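PDB 3QC2: glycosyl hydrolase from Bacteroides ovatus, which is of unknown function but belongs to the glycosyl hydrolases, with the all-beta, probably five-bladed propeller architecture of its carbohydrate-active relatives. Local coordinates for residues P12-G17 against T300-P305; I184-V189 against P253-P258; G260-Y265 against Q287-A292. One frame throughout, in Å; residues are numbered along the deposited sequence.

Interaction 1: residues P12-G17 against T300-P305; sequences PDWAFG and TRLDEP
Leu302 pushes a single methyl, CD2, against Pro12, Trp14 and Ala15, and the tight part of this contact is built round it. CD2 lies 3.4 Å from Pro12 CD, closer than carbons usually pack, and 3.6 Å from Pro12 CG. The same methyl reaches the indole at Trp14 CZ2, 3.9 Å away, and lies 4.3 Å from Ala15 CB. Leu302 and Trp14 run past one another in opposite directions, and the methyl meets the ring obliquely. The three loop residues are brought together by the type I turn from Pro12 to Ala15, closed by the bond from Ala15 N to Pro12 O. That turn lays Pro12 CG and Ala15 CB over the rim of one indole face. With CG of Trp14 sitting between the backbone N and the carbonyl carbon (chi1 58°), the indole folds back over its own turn and still presents its benzene side to the other segment. At the looser side, Thr300 brings only its CG2 methyl, 3.7 Å from Trp14 CZ2. Of the residues that touch, Leu302 is the one that is buried; Thr300 and the loop residues keep some exposure. Further on, at the exposed Asp303 and partly exposed Glu304, the second segment turns away from the first, and its carboxylates form salt bridges to Arg239 and Arg277. Leu289 of strand 283-290 and Val262 of strand 260-268 also pack against Trp14, so the N-terminal loop reaches past strand 298-301 to the two strands next to it. What joins the two segments is carbon against carbon. The grip therefore rests on shape and exclusion of water, concentrated at one leucine methyl, while the charged groups of Arg301, Asp303 and Glu304 bond to other parts of the chain.

Interaction 2: residues I184-V189 against P253-P258; sequences ILTEVV and PAIYTP
Strands 184-189 and 254-257 run parallel, with Thr186 paired to Ile255, but their axes are turned 44° from each other at a closest approach of 4.5 Å. The straightest bond, Tyr256 N to Thr186 O at 2.7 Å, has an N-H...O angle of 175°; the one from Ala254 N to Ile184 O is weak. Past Tyr256 a water takes over, accepting from Val188 N and donating to Tyr256 O. The carbonyl of Ala254 is gripped twice by one residue: Thr186 N gives it a bond of 2.8 Å, and Thr186 OG1 donates to it at 2.7 Å from the opposite face of the carbonyl plane. This works because OG1 is held between its own backbone N and carbonyl carbon (chi1 64°), which also places the CG2 methyl 3.9 Å from Pro253 CB. On the other face of the sheet, Leu185 CD1 packs 4.0 Å from Ala254 CB and also touches Tyr256 CB. Glu187 and Tyr256 lie side by side and point the same way, the fully extended glutamate placing OE2 3.5 Å from Tyr256 CD1. Lys196 ties this pair together, making a salt bridge with Glu187 OE1 and a cation-pi contact with the tyrosine ring, so the negative charge of the carboxylate is probably balanced there. Strands 192-198 and 201-206 pair with 182-189, while 260-268 pairs with 247-257 through Ile255 and Val262, which makes this parallel pairing the seam between two otherwise antiparallel groups of strands; Ile184 packs beyond it on Val135 and Met137 of strand 134-141.

Interaction 3: residues G260-Y265 against Q287-A292; sequences GIVLLY and QALFDA
Val262 faces Leu289 and Leu264 faces Gln287 across the antiparallel pairing of strands 260-268 and 283-290, the middle of a four-stranded meander that resembles a propeller blade. Those four side chains share one face of the sheet. Val262 and Leu289 cross, with Val262 CG2 3.8 Å from Leu289 CD1. Leu264 and Gln287 instead run alongside each other, Leu264 CG lying 4.0 Å from Gln287 CG. Extended beyond CG, the glutamine carries OE1 to within 3.6 Å of Val262 CG1, and its NE2 donates to Phe16 O. On the other face Phe290 lies beside Leu263, turning the edge of its ring toward Leu263 CB, 4.1 Å from Phe290 CE1. Between the faces, Ile261 and Leu263 each exchange two backbone bonds with their partners, Phe290 and Ala288. Gly260 tucks its CA 3.6 Å from Phe290 O. Tyr265 holds CG between its backbone N and carbonyl carbon (chi1 70°), which brings the ring over to the partner strand: Ala288 N lies at its edge, and CE1 approaches Ala288 CB. Its OH bonds to Asp244 and accepts from a water at 2.8 Å, and that water in turn accepts from Gln287 N at 3.1 Å.

Overall arrangement
Interactions 2 and 3 are buried and belong to neighbouring parts of one sheet, where strands 247-257 and 260-268 join through Ile255 O and Val262 N; Leu185 also packs on Ile261. Interaction 1 is a surface contact at the outer edge of that sheet: Thr300 bonds to Leu289 and the N-terminal loop is also fastened to Gln287, which ties interaction 1 to interaction 3. Phe16 also reaches Ile255 and Thr257 of interaction 2. The chemistry changes accordingly. Regular antiparallel backbone bonds dominate interaction 3, a parallel pairing reinforced by a threonine hydroxyl and a water marks interaction 2, and interaction 1 relies on apolar side chains.

Interaction 1: residues P12-G17 against T300-P305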
loop_
_atom_site.group_PDB
_atom_site.type_symbol
_atom_site.label_atom_id
_atom_site.label_comp_id
_atom_site.label_asym_id
_atom_site.label_seq_id
_atom_site.Cartn_x
_atom_site.Cartn_y
_atom_site.Cartn_z
ATOM N N PRO A 12 -14.579 -7.882 14.855
ATOM C CA PRO A 12 -15.672 -7.032 15.296
ATOM C C PRO A 12 -16.520 -6.625 14.065
ATOM O O PRO A 12 -16.014 -6.675 12.919
ATOM C CB PRO A 12 -14.959 -5.830 15.907
ATOM C CG PRO A 12 -13.655 -5.777 15.231
ATOM C CD PRO A 12 -13.276 -7.192 14.935
ATOM N N ASP A 13 -17.777 -6.216 14.297
ATOM C CA ASP A 13 -18.713 -5.884 13.188
ATOM C C ASP A 13 -18.314 -4.688 12.295
ATOM O O ASP A 13 -18.913 -4.492 11.240
ATOM C CB ASP A 13 -20.163 -5.707 13.712
ATOM C CG ASP A 13 -20.320 -4.511 14.673
ATOM O OD1 ASP A 13 -19.350 -3.720 14.848
ATOM O OD2 ASP A 13 -21.426 -4.367 15.262
ATOM N N TRP A 14 -17.318 -3.907 12.709
ATOM C CA TRP A 14 -16.849 -2.749 11.889
ATOM C C TRP A 14 -15.725 -3.103 10.890
ATOM O O TRP A 14 -15.519 -2.400 9.910
ATOM C CB TRP A 14 -16.391 -1.592 12.793
ATOM C CG TRP A 14 -15.287 -1.955 13.750
ATOM C CD1 TRP A 14 -15.423 -2.303 15.070
ATOM C CD2 TRP A 14 -13.886 -2.002 13.467
ATOM N NE1 TRP A 14 -14.187 -2.565 15.621
ATOM C CE2 TRP A 14 -13.229 -2.387 14.657
ATOM C CE3 TRP A 14 -13.119 -1.750 12.330
ATOM C CZ2 TRP A 14 -11.849 -2.527 14.731
ATOM C CZ3 TRP A 14 -11.756 -1.895 12.406
ATOM C CH2 TRP A 14 -11.131 -2.281 13.597
ATOM N N ALA A 15 -15.010 -4.194 11.154
ATOM C CA ALA A 15 -13.865 -4.602 10.323
ATOM C C ALA A 15 -14.258 -5.336 9.032
ATOM O O ALA A 15 -15.318 -5.920 8.945
ATOM C CB ALA A 15 -12.905 -5.483 11.155
ATOM N N PHE A 16 -13.368 -5.271 8.037
ATOM C CA PHE A 16 -13.531 -5.987 6.771
ATOM C C PHE A 16 -12.936 -7.370 6.951
ATOM O O PHE A 16 -11.867 -7.513 7.568
ATOM C CB PHE A 16 -12.765 -5.283 5.628
ATOM C CG PHE A 16 -13.369 -3.970 5.193
ATOM C CD1 PHE A 16 -13.177 -2.815 5.943
ATOM C CD2 PHE A 16 -14.107 -3.884 4.015
ATOM C CE1 PHE A 16 -13.729 -1.596 5.537
ATOM C CE2 PHE A 16 -14.655 -2.669 3.604
ATOM C CZ PHE A 16 -14.465 -1.527 4.365
ATOM N N GLY A 17 -13.599 -8.385 6.417
ATOM C CA GLY A 17 -13.078 -9.747 6.489
ATOM C C GLY A 17 -14.126 -10.806 6.764
ATOM O O GLY A 17 -15.237 -10.491 7.159
ATOM N N THR A 300 -10.150 2.324 17.970
ATOM C CA THR A 300 -9.609 1.015 18.335
ATOM C C THR A 300 -8.876 0.378 17.187
ATOM O O THR A 300 -8.885 0.897 16.077
ATOM C CB THR A 300 -10.753 0.058 18.760
ATOM O OG1 THR A 300 -10.219 -1.211 19.183
ATOM C CG2 THR A 300 -11.762 -0.143 17.577
ATOM N N ARG A 301 -8.200 -0.735 17.473
ATOM C CA ARG A 301 -7.548 -1.555 16.442
ATOM C C ARG A 301 -7.704 -3.019 16.817
ATOM O O ARG A 301 -8.025 -3.339 17.968
ATOM C CB ARG A 301 -6.065 -1.207 16.251
ATOM C CG ARG A 301 -5.216 -1.266 17.514
ATOM C CD ARG A 301 -3.739 -1.019 17.206
ATOM N NE ARG A 301 -3.078 -0.314 18.303
ATOM C CZ ARG A 301 -1.802 0.080 18.305
ATOM N NH1 ARG A 301 -0.996 -0.204 17.291
ATOM N NH2 ARG A 301 -1.329 0.744 19.341
ATOM N N LEU A 302 -7.491 -3.903 15.840
ATOM C CA LEU A 302 -7.592 -5.321 16.065
ATOM C C LEU A 302 -6.388 -5.759 16.890
ATOM O O LEU A 302 -5.270 -5.323 16.637
ATOM C CB LEU A 302 -7.622 -6.089 14.742
ATOM C CG LEU A 302 -8.748 -5.769 13.762
ATOM C CD1 LEU A 302 -8.565 -6.556 12.494
ATOM C CD2 LEU A 302 -10.137 -6.048 14.374
ATOM N N ASP A 303 -6.632 -6.590 17.887
ATOM C CA ASP A 303 -5.571 -7.119 18.743
ATOM C C ASP A 303 -4.800 -8.261 18.074
ATOM O O ASP A 303 -3.704 -8.578 18.478
ATOM C CB ASP A 303 -6.160 -7.588 20.086
ATOM C CG ASP A 303 -6.680 -6.426 20.936
ATOM O OD1 ASP A 303 -6.237 -5.243 20.716
ATOM O OD2 ASP A 303 -7.521 -6.680 21.818
ATOM N N GLU A 304 -5.401 -8.869 17.056
ATOM C CA GLU A 304 -4.797 -9.967 16.302
ATOM C C GLU A 304 -4.857 -9.593 14.823
ATOM O O GLU A 304 -5.805 -8.977 14.399
ATOM C CB GLU A 304 -5.599 -11.254 16.519
ATOM C CG GLU A 304 -5.758 -11.666 17.973
ATOM C CD GLU A 304 -4.451 -12.122 18.610
ATOM O OE1 GLU A 304 -3.463 -12.334 17.878
ATOM O OE2 GLU A 304 -4.417 -12.280 19.846
ATOM N N PRO A 305 -3.844 -9.974 14.040
ATOM C CA PRO A 305 -3.909 -9.657 12.629
ATOM C C PRO A 305 -5.052 -10.454 11.958
ATOM O O PRO A 305 -5.315 -11.597 12.339
ATOM C CB PRO A 305 -2.541 -10.093 12.114
ATOM C CG PRO A 305 -2.142 -11.178 13.014
ATOM C CD PRO A 305 -2.683 -10.816 14.360
#

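Interaction 2: residues I184-V189 against P253-P258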
loop_
_atom_site.group_PDB
_atom_site.type_symbol
_atom_site.label_atom_id
_atom_site.label_comp_id
_atom_site.label_asym_id
_atom_site.label_seq_id
_atom_site.Cartn_x
_atom_site.Cartn_y
_atom_site.Cartn_z
ATOM N N ILE A 184 -4.952 7.616 1.260
ATOM C CA ILE A 184 -5.948 8.684 1.130
ATOM C C ILE A 184 -7.323 8.195 1.568
ATOM O O ILE A 184 -7.667 7.019 1.374
ATOM C CB ILE A 184 -6.027 9.227 -0.316
ATOM C CG1 ILE A 184 -4.690 9.846 -0.727
ATOM C CG2 ILE A 184 -7.137 10.275 -0.446
ATOM C CD1 ILE A 184 -4.658 10.321 -2.168
ATOM N N LEU A 185 -8.100 9.097 2.165
ATOM C CA LEU A 185 -9.442 8.763 2.629
ATOM C C LEU A 185 -10.396 8.648 1.448
ATOM O O LEU A 185 -10.418 9.515 0.573
ATOM C CB LEU A 185 -9.954 9.816 3.598
ATOM C CG LEU A 185 -11.301 9.517 4.261
ATOM C CD1 LEU A 185 -11.230 8.243 5.117
ATOM C CD2 LEU A 185 -11.710 10.677 5.085
ATOM N N THR A 186 -11.186 7.573 1.446
ATOM C CA THR A 186 -12.130 7.301 0.401
ATOM C C THR A 186 -13.454 6.836 0.978
ATOM O O THR A 186 -13.546 6.518 2.160
ATOM C CB THR A 186 -11.622 6.172 -0.530
ATOM O OG1 THR A 186 -11.518 4.946 0.212
ATOM C CG2 THR A 186 -10.267 6.527 -1.123
ATOM N N GLU A 187 -14.477 6.801 0.116
ATOM C CA GLU A 187 -15.809 6.323 0.473
ATOM C C GLU A 187 -16.461 5.659 -0.746
ATOM O O GLU A 187 -16.217 6.052 -1.886
ATOM C CB GLU A 187 -16.696 7.470 0.966
ATOM C CG GLU A 187 -18.120 6.999 1.404
ATOM C CD GLU A 187 -19.019 8.119 1.925
ATOM O OE1 GLU A 187 -18.698 9.319 1.713
ATOM O OE2 GLU A 187 -20.064 7.787 2.541
ATOM N N VAL A 188 -17.273 4.643 -0.491
ATOM C CA VAL A 188 -18.011 3.968 -1.535
ATOM C C VAL A 188 -19.321 4.737 -1.730
ATOM O O VAL A 188 -20.145 4.794 -0.830
ATOM C CB VAL A 188 -18.302 2.496 -1.183
ATOM C CG1 VAL A 188 -19.117 1.847 -2.260
ATOM C CG2 VAL A 188 -16.982 1.725 -0.978
ATOM N N VAL A 189 -19.476 5.349 -2.907
ATOM C CA VAL A 189 -20.664 6.117 -3.258
ATOM C C VAL A 189 -21.237 5.558 -4.584
ATOM O O VAL A 189 -20.553 5.570 -5.615
ATOM C CB VAL A 189 -20.326 7.618 -3.406
ATOM C CG1 VAL A 189 -21.570 8.423 -3.770
ATOM C CG2 VAL A 189 -19.712 8.149 -2.115
ATOM N N PRO A 253 -5.803 2.553 0.664
ATOM C CA PRO A 253 -6.546 3.754 1.035
ATOM C C PRO A 253 -7.561 3.491 2.150
ATOM O O PRO A 253 -8.151 2.406 2.202
ATOM C CB PRO A 253 -7.266 4.136 -0.270
ATOM C CG PRO A 253 -6.373 3.676 -1.328
ATOM C CD PRO A 253 -5.735 2.395 -0.802
ATOM N N ALA A 254 -7.735 4.471 3.041
ATOM C CA ALA A 254 -8.680 4.358 4.157
ATOM C C ALA A 254 -10.113 4.480 3.617
ATOM O O ALA A 254 -10.343 5.186 2.635
ATOM C CB ALA A 254 -8.401 5.438 5.198
ATOM N N ILE A 255 -11.061 3.781 4.266
ATOM C CA ILE A 255 -12.477 3.761 3.836
ATOM C C ILE A 255 -13.447 4.292 4.912
ATOM O O ILE A 255 -13.544 3.743 6.016
ATOM C CB ILE A 255 -12.966 2.313 3.446
ATOM C CG1 ILE A 255 -12.012 1.643 2.453
ATOM C CG2 ILE A 255 -14.368 2.358 2.868
ATOM C CD1 ILE A 255 -10.727 1.180 3.058
ATOM N N TYR A 256 -14.165 5.356 4.551
ATOM C CA TYR A 256 -15.183 5.948 5.386
ATOM C C TYR A 256 -16.436 5.082 5.250
ATOM O O TYR A 256 -16.948 4.893 4.140
ATOM C CB TYR A 256 -15.470 7.383 4.893
ATOM C CG TYR A 256 -16.573 8.136 5.613
ATOM C CD1 TYR A 256 -17.906 7.921 5.294
ATOM C CD2 TYR A 256 -16.273 9.110 6.569
ATOM C CE1 TYR A 256 -18.945 8.638 5.941
ATOM C CE2 TYR A 256 -17.290 9.829 7.219
ATOM C CZ TYR A 256 -18.628 9.583 6.895
ATOM O OH TYR A 256 -19.640 10.276 7.522
ATOM N N THR A 257 -16.906 4.535 6.376
ATOM C CA THR A 257 -18.111 3.688 6.403
ATOM C C THR A 257 -19.081 4.235 7.446
ATOM O O THR A 257 -18.735 5.168 8.186
ATOM C CB THR A 257 -17.773 2.213 6.789
ATOM O OG1 THR A 257 -17.444 2.145 8.186
ATOM C CG2 THR A 257 -16.612 1.667 5.941
ATOM N N PRO A 258 -20.313 3.679 7.497
ATOM C CA PRO A 258 -21.290 4.086 8.520
ATOM C C PRO A 258 -20.804 3.916 9.967
ATOM O O PRO A 258 -21.096 4.762 10.794
ATOM C CB PRO A 258 -22.490 3.167 8.236
ATOM C CG PRO A 258 -22.462 2.990 6.766
ATOM C CD PRO A 258 -20.970 2.943 6.393
HETATM O O HOH W 1 -17.914 3.634 1.965
#

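Interaction 3: residues G260-Y265 against Q287-A292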
loop_
_atom_site.group_PDB
_atom_site.type_symbol
_atom_site.label_atom_id
_atom_site.label_comp_id
_atom_site.label_asym_id
_atom_site.label_seq_id
_atom_site.Cartn_x
_atom_site.Cartn_y
_atom_site.Cartn_z
ATOM N N GLY A 260 -17.691 4.101 10.970
ATOM C CA GLY A 260 -16.446 4.899 11.153
ATOM C C GLY A 260 -15.451 4.726 9.994
ATOM O O GLY A 260 -15.734 4.022 9.012
ATOM N N ILE A 261 -14.290 5.372 10.114
ATOM C CA ILE A 261 -13.240 5.298 9.089
ATOM C C ILE A 261 -12.293 4.149 9.421
ATOM O O ILE A 261 -11.686 4.124 10.502
ATOM C CB ILE A 261 -12.431 6.609 9.005
ATOM C CG1 ILE A 261 -13.342 7.780 8.633
ATOM C CG2 ILE A 261 -11.305 6.478 8.001
ATOM C CD1 ILE A 261 -12.657 9.132 8.711
ATOM N N VAL A 262 -12.156 3.205 8.490
ATOM C CA VAL A 262 -11.296 2.058 8.692
ATOM C C VAL A 262 -9.993 2.164 7.900
ATOM O O VAL A 262 -10.005 2.346 6.677
ATOM C CB VAL A 262 -11.989 0.765 8.279
ATOM C CG1 VAL A 262 -11.048 -0.424 8.492
ATOM C CG2 VAL A 262 -13.270 0.578 9.052
ATOM N N LEU A 263 -8.872 2.060 8.607
ATOM C CA LEU A 263 -7.535 2.041 7.986
ATOM C C LEU A 263 -6.998 0.616 8.113
ATOM O O LEU A 263 -6.819 0.116 9.226
ATOM C CB LEU A 263 -6.589 3.000 8.701
ATOM C CG LEU A 263 -5.106 3.048 8.250
ATOM C CD1 LEU A 263 -4.952 3.603 6.820
ATOM C CD2 LEU A 263 -4.319 3.877 9.215
ATOM N N LEU A 264 -6.778 -0.046 6.981
ATOM C CA LEU A 264 -6.201 -1.385 6.992
ATOM C C LEU A 264 -4.732 -1.126 6.895
ATOM O O LEU A 264 -4.301 -0.374 6.030
ATOM C CB LEU A 264 -6.703 -2.238 5.836
ATOM C CG LEU A 264 -8.232 -2.439 5.812
ATOM C CD1 LEU A 264 -8.923 -1.210 5.265
ATOM C CD2 LEU A 264 -8.606 -3.658 4.992
ATOM N N TYR A 265 -3.949 -1.720 7.800
ATOM C CA TYR A 265 -2.521 -1.434 7.857
ATOM C C TYR A 265 -1.653 -2.679 8.064
ATOM O O TYR A 265 -2.157 -3.787 8.283
ATOM C CB TYR A 265 -2.257 -0.391 8.968
ATOM C CG TYR A 265 -2.450 -0.902 10.393
ATOM C CD1 TYR A 265 -3.696 -0.939 10.973
ATOM C CD2 TYR A 265 -1.369 -1.314 11.141
ATOM C CE1 TYR A 265 -3.870 -1.392 12.287
ATOM C CE2 TYR A 265 -1.513 -1.763 12.421
ATOM C CZ TYR A 265 -2.771 -1.806 13.003
ATOM O OH TYR A 265 -2.906 -2.263 14.293
ATOM N N GLN A 287 -6.193 -3.759 11.297
ATOM C CA GLN A 287 -7.178 -2.728 10.951
ATOM C C GLN A 287 -7.356 -1.817 12.142
ATOM O O GLN A 287 -7.340 -2.276 13.284
ATOM C CB GLN A 287 -8.536 -3.342 10.560
ATOM C CG GLN A 287 -8.485 -4.290 9.381
ATOM C CD GLN A 287 -9.874 -4.777 8.922
ATOM O OE1 GLN A 287 -10.844 -4.007 8.879
ATOM N NE2 GLN A 287 -9.956 -6.037 8.552
ATOM N N ALA A 288 -7.502 -0.533 11.876
ATOM C CA ALA A 288 -7.727 0.464 12.919
ATOM C C ALA A 288 -9.026 1.217 12.584
ATOM O O ALA A 288 -9.361 1.378 11.408
ATOM C CB ALA A 288 -6.567 1.415 12.991
ATOM N N LEU A 289 -9.751 1.658 13.616
ATOM C CA LEU A 289 -11.018 2.377 13.436
ATOM C C LEU A 289 -10.911 3.802 13.975
ATOM O O LEU A 289 -10.481 4.008 15.124
ATOM C CB LEU A 289 -12.141 1.650 14.174
ATOM C CG LEU A 289 -13.562 2.184 13.983
ATOM C CD1 LEU A 289 -14.018 1.991 12.526
ATOM C CD2 LEU A 289 -14.512 1.490 14.936
ATOM N N PHE A 290 -11.301 4.776 13.148
ATOM C CA PHE A 290 -11.287 6.189 13.517
ATOM C C PHE A 290 -12.707 6.776 13.440
ATOM O O PHE A 290 -13.571 6.254 12.742
ATOM C CB PHE A 290 -10.373 6.978 12.596
ATOM C CG PHE A 290 -8.915 6.624 12.723
ATOM C CD1 PHE A 290 -8.375 5.585 11.992
ATOM C CD2 PHE A 290 -8.074 7.359 13.559
ATOM C CE1 PHE A 290 -7.016 5.267 12.092
ATOM C CE2 PHE A 290 -6.715 7.040 13.663
ATOM C CZ PHE A 290 -6.193 5.991 12.922
ATOM N N ASP A 291 -12.921 7.870 14.154
ATOM C CA ASP A 291 -14.217 8.526 14.205
ATOM C C ASP A 291 -14.567 9.140 12.826
ATOM O O ASP A 291 -13.735 9.786 12.195
ATOM C CB ASP A 291 -14.208 9.597 15.309
ATOM C CG ASP A 291 -15.583 10.170 15.597
ATOM O OD1 ASP A 291 -16.230 10.672 14.682
ATOM O OD2 ASP A 291 -15.995 10.154 16.765
ATOM N N ALA A 292 -15.800 8.913 12.378
ATOM C CA ALA A 292 -16.263 9.434 11.084
ATOM C C ALA A 292 -16.255 10.963 11.073
ATOM O O ALA A 292 -15.828 11.581 10.097
ATOM C CB ALA A 292 -17.655 8.898 10.758
HETATM O O HOH W 2 -4.899 -4.220 14.120
#